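Local coordinates for protein ornithine carbamoyltransferase (Giardia intestinalis, PDB 3GRF) that probably catalyses carbamoyl transfer to ornithine, as an ornithine carbamoyltransferase linked to the arginine degradation pathway, at residues F164-D169 and Y239-M244. Numbering follows the deposited sequence.
Sequences FAYCGD and YTDSWM
The Y166 ring meets the carboxylate of D241 at its hydroxyl edge. OD2 of D241 lies near the ring plane, and OH of Y166 donates to it in a very short hydrogen bond of 2.5 Å. The carboxylate is turned 71° from the ring. CG of Y166 stands anti to the backbone N (chi1 176°), which carries the ring along the sheet towards the C-terminal end of the neighbouring strand. Along the way its CD2 side passes CD1 of Y239 at 4.0 Å. The F164 ring approaches the Y239 ring from the same side but near CD2, with F164 CZ 3.5 Å from Y239 CB. The planes of these two rings are inclined at 51°. F164, Y166 and Y239 share one face of the sheet. The polar end of Y239 is held by D141. Further along, the W243 ring comes near CA of G168, and a water lies in its plane, at the edge.

The strands are adjacent and parallel in the five-stranded sheet of the Asp/Orn binding domain, which has a Rossmann-like fold. Strand 164-167 is central. Two backbone bonds flank Y166: Y239 N donates to A165 O, and C167 N donates to Y239 O, each at 2.9 Å. On the opposite face, C167 forms a disulfide with C228. There T240 OG1 donates to C167 O at 2.9 Å, approaching from above the carbonyl plane.

Beyond the strand ends the two segments diverge into loops. The same water bridges them. It donates to Y166 OH and to D241 O, 2.8 Å from each, and takes a weak bond from D169 N. The hydroxyl of Y166 therefore has two partners. D241 OD2 also accepts from N172, which helps fix the carboxylate.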
loop_
_atom_site.group_PDB
_atom_site.type_symbol
_atom_site.label_atom_id
_atom_site.label_comp_id
_atom_site.label_asym_id
_atom_site.label_seq_id
_atom_site.Cartn_x
_atom_site.Cartn_y
_atom_site.Cartn_z
ATOM N N PHE A 164 3.878 23.156 -31.524
ATOM C CA PHE A 164 4.505 22.249 -30.557
ATOM C C PHE A 164 5.741 21.612 -31.234
ATOM O O PHE A 164 5.689 21.242 -32.410
ATOM C CB PHE A 164 3.496 21.195 -30.098
ATOM C CG PHE A 164 4.080 20.153 -29.144
ATOM C CD1 PHE A 164 3.972 20.311 -27.774
ATOM C CD2 PHE A 164 4.755 19.024 -29.638
ATOM C CE1 PHE A 164 4.512 19.371 -26.907
ATOM C CE2 PHE A 164 5.275 18.098 -28.796
ATOM C CZ PHE A 164 5.179 18.265 -27.436
ATOM N N ALA A 165 6.865 21.513 -30.536
ATOM C CA ALA A 165 7.974 20.689 -31.082
ATOM C C ALA A 165 8.548 19.672 -30.086
ATOM O O ALA A 165 8.733 20.016 -28.930
ATOM C CB ALA A 165 9.112 21.587 -31.621
ATOM N N TYR A 166 8.814 18.444 -30.556
ATOM C CA TYR A 166 9.424 17.398 -29.761
ATOM C C TYR A 166 10.859 17.310 -30.291
ATOM O O TYR A 166 11.049 17.309 -31.505
ATOM C CB TYR A 166 8.739 16.011 -29.892
ATOM C CG TYR A 166 9.544 15.018 -29.095
ATOM C CD1 TYR A 166 10.604 14.276 -29.688
ATOM C CD2 TYR A 166 9.343 14.903 -27.741
ATOM C CE1 TYR A 166 11.406 13.454 -28.897
ATOM C CE2 TYR A 166 10.127 14.076 -26.948
ATOM C CZ TYR A 166 11.175 13.369 -27.538
ATOM O OH TYR A 166 11.952 12.546 -26.774
ATOM N N CYS A 167 11.860 17.316 -29.397
ATOM C CA CYS A 167 13.275 17.237 -29.827
ATOM C C CYS A 167 13.873 15.990 -29.237
ATOM O O CYS A 167 13.626 15.699 -28.082
ATOM C CB CYS A 167 14.107 18.465 -29.412
ATOM S SG CYS A 167 13.925 19.872 -30.509
ATOM N N GLY A 168 14.679 15.270 -30.021
ATOM C CA GLY A 168 15.364 14.124 -29.456
ATOM C C GLY A 168 15.055 12.821 -30.143
ATOM O O GLY A 168 14.649 12.799 -31.314
ATOM N N ASP A 169 15.296 11.742 -29.412
ATOM C CA ASP A 169 14.965 10.391 -29.834
ATOM C C ASP A 169 13.483 10.225 -30.012
ATOM O O ASP A 169 12.698 10.284 -29.031
ATOM C CB ASP A 169 15.430 9.366 -28.815
ATOM C CG ASP A 169 15.304 7.955 -29.332
ATOM O OD1 ASP A 169 14.782 7.763 -30.463
ATOM O OD2 ASP A 169 15.747 7.046 -28.607
ATOM N N TYR A 239 9.628 20.357 -26.222
ATOM C CA TYR A 239 9.446 19.284 -25.283
ATOM C C TYR A 239 10.550 18.319 -25.625
ATOM O O TYR A 239 10.838 18.107 -26.796
ATOM C CB TYR A 239 8.048 18.696 -25.514
ATOM C CG TYR A 239 7.514 17.684 -24.521
ATOM C CD1 TYR A 239 8.176 16.486 -24.263
ATOM C CD2 TYR A 239 6.319 17.899 -23.911
ATOM C CE1 TYR A 239 7.659 15.542 -23.399
ATOM C CE2 TYR A 239 5.779 16.977 -23.081
ATOM C CZ TYR A 239 6.469 15.811 -22.796
ATOM O OH TYR A 239 5.913 14.902 -21.954
ATOM N N THR A 240 11.199 17.782 -24.599
ATOM C CA THR A 240 12.182 16.723 -24.801
ATOM C C THR A 240 12.101 15.700 -23.691
ATOM O O THR A 240 11.383 15.892 -22.707
ATOM C CB THR A 240 13.606 17.293 -24.964
ATOM O OG1 THR A 240 14.475 16.240 -25.410
ATOM C CG2 THR A 240 14.104 17.922 -23.681
ATOM N N ASP A 241 12.767 14.563 -23.861
ATOM C CA ASP A 241 12.793 13.622 -22.747
ATOM C C ASP A 241 13.999 12.713 -22.829
ATOM O O ASP A 241 14.785 12.836 -23.753
ATOM C CB ASP A 241 11.420 12.889 -22.564
ATOM C CG ASP A 241 11.268 11.606 -23.395
ATOM O OD1 ASP A 241 10.637 10.666 -22.891
ATOM O OD2 ASP A 241 11.742 11.527 -24.535
ATOM N N SER A 242 14.132 11.848 -21.834
ATOM C CA SER A 242 15.329 11.113 -21.544
ATOM C C SER A 242 15.871 10.424 -22.782
ATOM O O SER A 242 15.142 9.736 -23.486
ATOM C CB SER A 242 15.022 10.107 -20.437
ATOM O OG SER A 242 16.001 9.088 -20.406
ATOM N N TRP A 243 17.159 10.633 -23.039
ATOM C CA TRP A 243 17.926 9.884 -24.027
ATOM C C TRP A 243 18.247 8.430 -23.631
ATOM O O TRP A 243 18.601 7.633 -24.505
ATOM C CB TRP A 243 19.242 10.603 -24.277
ATOM C CG TRP A 243 19.129 11.872 -25.061
ATOM C CD1 TRP A 243 18.002 12.403 -25.634
ATOM C CD2 TRP A 243 20.194 12.752 -25.375
ATOM N NE1 TRP A 243 18.310 13.569 -26.287
ATOM C CE2 TRP A 243 19.652 13.809 -26.144
ATOM C CE3 TRP A 243 21.568 12.759 -25.083
ATOM C CZ2 TRP A 243 20.441 14.866 -26.628
ATOM C CZ3 TRP A 243 22.352 13.816 -25.560
ATOM C CH2 TRP A 243 21.783 14.853 -26.320
ATOM N N MET A 244 18.154 8.102 -22.338
ATOM C CA MET A 244 18.515 6.768 -21.813
ATOM C C MET A 244 17.641 5.652 -22.370
ATOM O O MET A 244 16.470 5.526 -22.004
ATOM C CB MET A 244 18.475 6.729 -20.273
ATOM C CG MET A 244 17.969 5.386 -19.653
ATOM S SD MET A 244 19.203 4.124 -19.203
ATOM C CE MET A 244 19.236 4.283 -17.399
HETATM O O HOH W 1 14.714 12.246 -26.499
#